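Local coordinates for protein PipY (Synechococcus elongatus, PDB 5NLC) that binds pyridoxal 5'-phosphate and probably takes part in keeping the cell's supply of this cofactor in balance, at residues Q50-I53 / A54-E58; R79-V82 / E83-W87; Q165-F168 / A169-R172. All coordinates share one frame; numbering follows the deposited sequence.

How the contacts relate
The contacts are turns of three helices on the outside of one modified TIM barrel. Contacts 1 and 2, on successive helices 49-56 and 78-84, have centres 12 Å apart. Two probable hydrogen bonds join them: Gln56 OE1 to His84 ND1 (2.8 Å) and Gln50 OE1 to Lys80 NZ (2.9 Å). Contact 3 lies across the barrel, its centre 34 Å from that of contact 1 and 29 Å from that of contact 2. All three come near the empty cofactor site. Between side chains, Glu51 is about 5 Å from Lys26, the probable attachment lysine, Phe85 about 8 Å from Asn47 and Phe168 about 7 Å from Arg210. Contact 2's phosphate probably comes from the crystallisation liquor.

Contact 1: Q50-I53 / A54-E58; sequences QEAI and AKQAE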
loop_
_atom_site.group_PDB
_atom_site.type_symbol
_atom_site.label_atom_id
_atom_site.label_comp_id
_atom_site.label_asym_id
_atom_site.label_seq_id
_atom_site.Cartn_x
_atom_site.Cartn_y
_atom_site.Cartn_z
ATOM N N GLN A 50 7.978 7.215 11.404
ATOM C CA GLN A 50 9.034 7.197 12.446
ATOM C C GLN A 50 9.326 5.820 13.016
ATOM O O GLN A 50 10.480 5.465 13.176
ATOM C CB GLN A 50 8.726 8.183 13.577
ATOM C CG GLN A 50 8.756 9.641 13.133
ATOM C CD GLN A 50 10.150 10.168 12.704
ATOM O OE1 GLN A 50 10.220 11.132 11.915
ATOM N NE2 GLN A 50 11.258 9.563 13.234
ATOM N N GLU A 51 8.299 5.032 13.252
ATOM C CA GLU A 51 8.481 3.657 13.702
ATOM C C GLU A 51 9.243 2.828 12.676
ATOM O O GLU A 51 10.124 2.042 13.055
ATOM C CB GLU A 51 7.130 3.015 14.033
ATOM C CG GLU A 51 6.466 3.656 15.245
ATOM C CD GLU A 51 4.973 3.331 15.368
ATOM O OE1 GLU A 51 4.432 2.432 14.648
ATOM O OE2 GLU A 51 4.335 4.008 16.221
ATOM N N ALA A 52 8.980 3.042 11.383
ATOM C CA ALA A 52 9.753 2.375 10.347
ATOM C C ALA A 52 11.222 2.771 10.300
ATOM O O ALA A 52 12.073 1.901 10.286
ATOM C CB ALA A 52 9.151 2.583 8.979
ATOM N N ILE A 53 11.527 4.070 10.260
ATOM C CA ILE A 53 12.917 4.559 10.250
ATOM C C ILE A 53 13.716 3.920 11.360
ATOM O O ILE A 53 14.827 3.402 11.131
ATOM C CB ILE A 53 12.986 6.094 10.447
ATOM C CG1 ILE A 53 12.462 6.807 9.215
ATOM C CG2 ILE A 53 14.406 6.605 10.733
ATOM C CD1 ILE A 53 12.197 8.277 9.460
ATOM N N ALA A 54 13.151 3.922 12.565
ATOM C CA ALA A 54 13.867 3.390 13.714
ATOM C C ALA A 54 14.344 1.957 13.452
ATOM O O ALA A 54 15.457 1.591 13.793
ATOM C CB ALA A 54 12.998 3.442 14.968
ATOM N N LYS A 55 13.532 1.180 12.769
ATOM C CA LYS A 55 13.768 -0.238 12.639
ATOM C C LYS A 55 14.648 -0.566 11.429
ATOM O O LYS A 55 15.254 -1.633 11.377
ATOM C CB LYS A 55 12.414 -0.882 12.419
ATOM C CG LYS A 55 12.222 -2.174 13.133
ATOM C CD LYS A 55 10.819 -2.684 12.875
ATOM C CE LYS A 55 9.826 -2.026 13.783
ATOM N NZ LYS A 55 8.494 -2.656 13.637
ATOM N N GLN A 56 14.660 0.330 10.443
ATOM C CA GLN A 56 15.348 0.108 9.171
ATOM C C GLN A 56 16.868 0.039 9.229
ATOM O O GLN A 56 17.461 -0.692 8.424
ATOM C CB GLN A 56 14.959 1.171 8.154
ATOM C CG GLN A 56 13.539 1.012 7.678
ATOM C CD GLN A 56 13.134 2.081 6.644
ATOM O OE1 GLN A 56 13.790 3.132 6.499
ATOM N NE2 GLN A 56 12.035 1.834 5.939
ATOM N N ALA A 57 17.508 0.781 10.158
ATOM C CA ALA A 57 18.980 0.941 10.095
ATOM C C ALA A 57 19.772 -0.354 10.185
ATOM O O ALA A 57 20.682 -0.576 9.379
ATOM C CB ALA A 57 19.499 1.928 11.122
ATOM N N GLU A 58 19.399 -1.258 11.077
ATOM C CA GLU A 58 20.124 -2.550 11.169
ATOM C C GLU A 58 19.912 -3.503 9.991
ATOM O O GLU A 58 20.703 -4.442 9.776
ATOM C CB GLU A 58 19.755 -3.318 12.436
ATOM C CG GLU A 58 20.412 -2.768 13.701
ATOM C CD GLU A 58 19.721 -1.492 14.224
ATOM O OE1 GLU A 58 18.632 -1.128 13.728
ATOM O OE2 GLU A 58 20.261 -0.819 15.130
#
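Gln56 folds back on Ala52 in a local contact within helix 49-56, on the outside of the barrel. The Gln56 CG carbon lies 3.1 Å from Ala52 O. CG stands anti to the carbonyl carbon of Gln56 (chi1 -71°), and this brings it back beside the preceding turn. Ala52 O is gripped by two N-H groups. Gln56 N gives it an i to i+4 bond of 3.0 Å. Lys55 N also reaches it at 3.0 Å, from above the carbonyl plane. A weak bond from Gln56 N to Ile53 O adds a second i to i+3 link. Two residues earlier, Ala54 N makes a straighter bond to Gln50 O at 3.1 Å, with an N-H...O angle of 166°. Helix 49-56 is the crossover helix of a beta-alpha-beta unit, between strands 43-46 and 66-69. Its side chains bind it to the next helix: Gln50 OE1 pairs with Lys80, and Ile53 packs on Lys80. Beyond CG, Gln56 runs extended to its partner, His84 ND1. With an alanine here, His84 ND1 is likely to lose this partner, and a gap would open beside Ala52. On another face, the Lys55 CB carbon sits 3.5 Å from Ala52 O. The Lys55 chain bends at chi3, and NZ ends in a salt bridge with Glu46 and a hydrogen bond to His28 O. Glu51 does not pair with it: Glu51 OE1 and Lys55 NZ are 6.6 Å apart, and Glu51 OE2 has a long, weak ion pair with Arg48.

Contact 2: R79-V82 / E83-W87; sequences RKAV and EHFDW. With PO4 (phosphate ion), chain C.
Arg79 and Glu83, one helical turn apart, are joined through a water instead of a direct salt bridge. Water 1 accepts from Arg79 NH1 and donates to Glu83 OE2, 2.6 Å away. The two charged atoms themselves, Arg79 NH1 and Glu83 OE2, stay 5.1 Å apart. The water lies in the guanidinium plane, at its edge. A phosphate ion, probably from the crystallisation liquor, takes another part of that edge. Arg79 NE binds phosphate O2 at 2.9 Å, and Arg79 NH2 binds phosphate O3 at 2.6 Å with an N-H...O angle of 172°. The Arg79 chain leaves the helix extended (chi1 -175°) and bends at chi3 to present this edge. Arg99 and Arg102 of helix 94-107 also bind the ion, and Glu106 forms a salt bridge with Arg79 NH2.

The backbone closes the turn beneath. Glu83 N bonds to Arg79 O, and Phe85 N bonds to Ala81 O at 2.9 Å. His84 N has weak bonds to Lys80 O and Ala81 O. The His84 ring meets Lys80 O edge on, with CD2 3.1 Å from that oxygen. Phe85 leaves the helical conformation, and its ring edge faces Ala81 O. Water 2 donates to both Val82 O and Phe85 O, bridging the helix end to the segment that leads into strand 87-91. Here the crossover helix of the beta-alpha-beta unit hands over to its second strand. Three arginines gather round the anion, while Glu106 and the water-linked Glu83 sit on Arg79. The ion would probably balance much of the arginines' charge that the acids leave over.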
loop_
_atom_site.group_PDB
_atom_site.type_symbol
_atom_site.label_atom_id
_atom_site.label_comp_id
_atom_site.label_asym_id
_atom_site.label_seq_id
_atom_site.Cartn_x
_atom_site.Cartn_y
_atom_site.Cartn_z
ATOM N N ARG A 79 8.976 14.138 3.233
ATOM C CA ARG A 79 10.383 14.019 2.921
ATOM C C ARG A 79 10.978 12.728 3.468
ATOM O O ARG A 79 11.665 12.002 2.760
ATOM C CB ARG A 79 11.126 15.240 3.442
ATOM C CG ARG A 79 12.594 15.293 3.072
ATOM C CD ARG A 79 13.222 16.619 3.576
ATOM N NE ARG A 79 12.823 17.646 2.646
ATOM C CZ ARG A 79 13.387 17.864 1.451
ATOM N NH1 ARG A 79 14.470 17.208 1.040
ATOM N NH2 ARG A 79 12.873 18.785 0.671
ATOM N N LYS A 80 10.742 12.452 4.755
ATOM C CA LYS A 80 11.189 11.192 5.326
ATOM C C LYS A 80 10.570 9.978 4.639
ATOM O O LYS A 80 11.213 8.967 4.526
ATOM C CB LYS A 80 10.952 11.141 6.833
ATOM C CG LYS A 80 11.898 12.072 7.607
ATOM C CD LYS A 80 11.479 12.069 9.068
ATOM C CE LYS A 80 12.540 12.709 9.978
ATOM N NZ LYS A 80 11.854 13.340 11.140
ATOM N N ALA A 81 9.314 10.050 4.233
ATOM C CA ALA A 81 8.692 8.930 3.510
ATOM C C ALA A 81 9.371 8.651 2.166
ATOM O O ALA A 81 9.637 7.514 1.829
ATOM C CB ALA A 81 7.220 9.228 3.290
ATOM N N VAL A 82 9.713 9.718 1.414
ATOM C CA VAL A 82 10.424 9.530 0.162
ATOM C C VAL A 82 11.798 8.889 0.406
ATOM O O VAL A 82 12.245 8.042 -0.352
ATOM C CB VAL A 82 10.514 10.829 -0.629
ATOM C CG1 VAL A 82 11.365 10.648 -1.885
ATOM C CG2 VAL A 82 9.129 11.309 -1.024
ATOM N N GLU A 83 12.440 9.286 1.489
ATOM C CA GLU A 83 13.801 8.852 1.745
ATOM C C GLU A 83 13.829 7.379 2.152
ATOM O O GLU A 83 14.780 6.711 1.795
ATOM C CB GLU A 83 14.470 9.717 2.837
ATOM C CG GLU A 83 14.895 11.138 2.384
ATOM C CD GLU A 83 15.404 12.037 3.547
ATOM O OE1 GLU A 83 15.019 11.819 4.719
ATOM O OE2 GLU A 83 16.183 12.981 3.281
ATOM N N HIS A 84 12.785 6.899 2.859
ATOM C CA HIS A 84 12.776 5.615 3.531
ATOM C C HIS A 84 11.864 4.550 2.936
ATOM O O HIS A 84 12.013 3.448 3.325
ATOM C CB HIS A 84 12.456 5.789 5.023
ATOM C CG HIS A 84 13.549 6.502 5.754
ATOM N ND1 HIS A 84 14.604 5.839 6.344
ATOM C CD2 HIS A 84 13.800 7.824 5.895
ATOM C CE1 HIS A 84 15.468 6.741 6.807
ATOM N NE2 HIS A 84 14.977 7.947 6.590
ATOM N N PHE A 85 10.899 4.873 2.085
ATOM C CA PHE A 85 9.972 3.869 1.599
ATOM C C PHE A 85 10.123 3.695 0.099
ATOM O O PHE A 85 10.291 4.647 -0.654
ATOM C CB PHE A 85 8.555 4.258 1.999
ATOM C CG PHE A 85 8.286 4.057 3.494
ATOM C CD1 PHE A 85 7.875 2.829 3.967
ATOM C CD2 PHE A 85 8.445 5.078 4.373
ATOM C CE1 PHE A 85 7.660 2.614 5.320
ATOM C CE2 PHE A 85 8.237 4.912 5.727
ATOM C CZ PHE A 85 7.834 3.678 6.214
ATOM N N ASP A 86 9.955 2.492 -0.361
ATOM C CA ASP A 86 9.901 2.151 -1.780
ATOM C C ASP A 86 8.481 2.387 -2.372
ATOM O O ASP A 86 8.352 2.834 -3.498
ATOM C CB ASP A 86 10.309 0.666 -1.907
ATOM C CG ASP A 86 11.709 0.428 -1.359
ATOM O OD1 ASP A 86 12.603 1.097 -1.939
ATOM O OD2 ASP A 86 11.879 -0.265 -0.319
ATOM N N TRP A 87 7.467 2.058 -1.590
ATOM C CA TRP A 87 6.056 2.186 -1.894
ATOM C C TRP A 87 5.373 3.010 -0.830
ATOM O O TRP A 87 5.598 2.787 0.410
ATOM C CB TRP A 87 5.320 0.824 -1.900
ATOM C CG TRP A 87 5.553 0.002 -3.119
ATOM C CD1 TRP A 87 6.629 -0.745 -3.358
ATOM C CD2 TRP A 87 4.685 -0.165 -4.251
ATOM N NE1 TRP A 87 6.541 -1.354 -4.581
ATOM C CE2 TRP A 87 5.339 -1.032 -5.139
ATOM C CE3 TRP A 87 3.437 0.347 -4.607
ATOM C CZ2 TRP A 87 4.814 -1.369 -6.395
ATOM C CZ3 TRP A 87 2.874 -0.060 -5.831
ATOM C CH2 TRP A 87 3.585 -0.841 -6.718
HETATM P P PO4 C . 9.723 19.914 2.273
HETATM O O1 PO4 C . 8.576 19.302 1.517
HETATM O O2 PO4 C . 10.260 18.920 3.280
HETATM O O3 PO4 C . 10.805 20.282 1.279
HETATM O O4 PO4 C . 9.240 21.176 2.961
HETATM O O HOH W 1 16.207 15.527 2.654
HETATM O O HOH W 2 11.060 6.587 -2.309
#

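Contact 3: Q165-F168 / A169-R172; sequences QALF and AQAR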
loop_
_atom_site.group_PDB
_atom_site.type_symbol
_atom_site.label_atom_id
_atom_site.label_comp_id
_atom_site.label_asym_id
_atom_site.label_seq_id
_atom_site.Cartn_x
_atom_site.Cartn_y
_atom_site.Cartn_z
ATOM N N GLN A 165 -17.235 -6.824 0.200
ATOM C CA GLN A 165 -17.139 -7.446 -1.135
ATOM C C GLN A 165 -17.507 -6.453 -2.237
ATOM O O GLN A 165 -16.777 -6.311 -3.244
ATOM C CB GLN A 165 -18.100 -8.639 -1.219
ATOM C CG GLN A 165 -17.983 -9.297 -2.591
ATOM C CD GLN A 165 -18.955 -10.367 -2.756
ATOM O OE1 GLN A 165 -20.171 -10.080 -2.765
ATOM N NE2 GLN A 165 -18.474 -11.642 -2.883
ATOM N N ALA A 166 -18.604 -5.771 -2.038
ATOM C CA ALA A 166 -19.105 -4.824 -3.035
ATOM C C ALA A 166 -18.097 -3.679 -3.210
ATOM O O ALA A 166 -17.820 -3.218 -4.351
ATOM C CB ALA A 166 -20.506 -4.335 -2.686
ATOM N N LEU A 167 -17.502 -3.248 -2.104
ATOM C CA LEU A 167 -16.506 -2.178 -2.135
ATOM C C LEU A 167 -15.279 -2.539 -2.936
ATOM O O LEU A 167 -14.839 -1.683 -3.729
ATOM C CB LEU A 167 -16.109 -1.709 -0.707
ATOM C CG LEU A 167 -14.963 -0.690 -0.605
ATOM C CD1 LEU A 167 -15.339 0.712 -1.061
ATOM C CD2 LEU A 167 -14.502 -0.651 0.826
ATOM N N PHE A 168 -14.744 -3.767 -2.711
ATOM C CA PHE A 168 -13.567 -4.216 -3.383
ATOM C C PHE A 168 -13.819 -4.406 -4.878
ATOM O O PHE A 168 -12.949 -4.085 -5.708
ATOM C CB PHE A 168 -12.987 -5.452 -2.741
ATOM C CG PHE A 168 -12.429 -5.232 -1.329
ATOM C CD1 PHE A 168 -11.928 -4.006 -0.888
ATOM C CD2 PHE A 168 -12.357 -6.335 -0.487
ATOM C CE1 PHE A 168 -11.378 -3.902 0.405
ATOM C CE2 PHE A 168 -11.830 -6.251 0.765
ATOM C CZ PHE A 168 -11.341 -5.010 1.218
ATOM N N ALA A 169 -15.040 -4.811 -5.216
ATOM C CA ALA A 169 -15.432 -4.922 -6.635
ATOM C C ALA A 169 -15.513 -3.555 -7.310
ATOM O O ALA A 169 -15.066 -3.359 -8.454
ATOM C CB ALA A 169 -16.758 -5.683 -6.724
ATOM N N GLN A 170 -16.078 -2.613 -6.579
ATOM C CA GLN A 170 -16.189 -1.234 -7.044
ATOM C C GLN A 170 -14.843 -0.645 -7.242
ATOM O O GLN A 170 -14.675 0.072 -8.216
ATOM C CB GLN A 170 -17.010 -0.397 -6.108
ATOM C CG GLN A 170 -17.326 1.027 -6.567
ATOM C CD GLN A 170 -17.912 1.878 -5.451
ATOM O OE1 GLN A 170 -17.948 1.466 -4.246
ATOM N NE2 GLN A 170 -18.326 3.079 -5.807
ATOM N N ALA A 171 -13.893 -0.903 -6.349
ATOM C CA ALA A 171 -12.508 -0.474 -6.551
ATOM C C ALA A 171 -11.900 -1.024 -7.806
ATOM O O ALA A 171 -11.342 -0.281 -8.572
ATOM C CB ALA A 171 -11.661 -0.854 -5.368
ATOM N N ARG A 172 -12.027 -2.308 -8.029
ATOM C CA ARG A 172 -11.516 -2.925 -9.236
ATOM C C ARG A 172 -12.097 -2.295 -10.478
ATOM O O ARG A 172 -11.367 -1.963 -11.416
ATOM C CB ARG A 172 -11.786 -4.447 -9.239
ATOM C CG ARG A 172 -11.287 -5.092 -10.510
ATOM C CD ARG A 172 -11.661 -6.567 -10.687
ATOM N NE ARG A 172 -13.102 -6.681 -10.897
ATOM C CZ ARG A 172 -13.983 -7.031 -9.979
ATOM N NH1 ARG A 172 -13.615 -7.357 -8.738
ATOM N NH2 ARG A 172 -15.282 -7.099 -10.314
#
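Phe168 and Arg172 lie one turn apart in helix 161-181, joined by a backbone bond of 3.1 Å from Arg172 N to Phe168 O. Three more i to i+4 bonds precede it, with Ala171 N reaching Leu167 O at 2.9 Å. The N-H...O angles of all four lie between 156° and 165°, as in a regular alpha-helix. The helix crosses from strand 147-152 to strand 189-191 in a beta-alpha-beta unit of the barrel.

The packed side holds Leu167, Phe168 and Ala171. The Ala171 CB methyl sits 3.5 Å from Phe168 O. Phe168 turns away from this turn and packs on Leu200 and Ala201 of helix 198-203, while Leu167 touches Leu119.

The other side is looser and polar. Gln165, Ala166 and Gln170 are exposed, though both glutamines meet a neighbouring molecule in the crystal. Gln170 CG stands anti to the backbone N (chi1 -173°), and the extended chain passes obliquely across Leu167. The approach is slack, with Gln170 OE1 4.2 Å from Leu167 CD1. Arg172 is exposed too, yet its chain bends back. Ala169 O lies 4.1 Å above the guanidinium plane of Arg172, over its centre; that oxygen is hydrogen-bonded to Thr173 OG1. Arg172 NH1 pairs with Glu204, which also touches Gln165 and Ala169. The cross-turn links are thus backbone bonds and light carbon-to-oxygen touches, and a salt bridge leads from Arg172 out to Glu204.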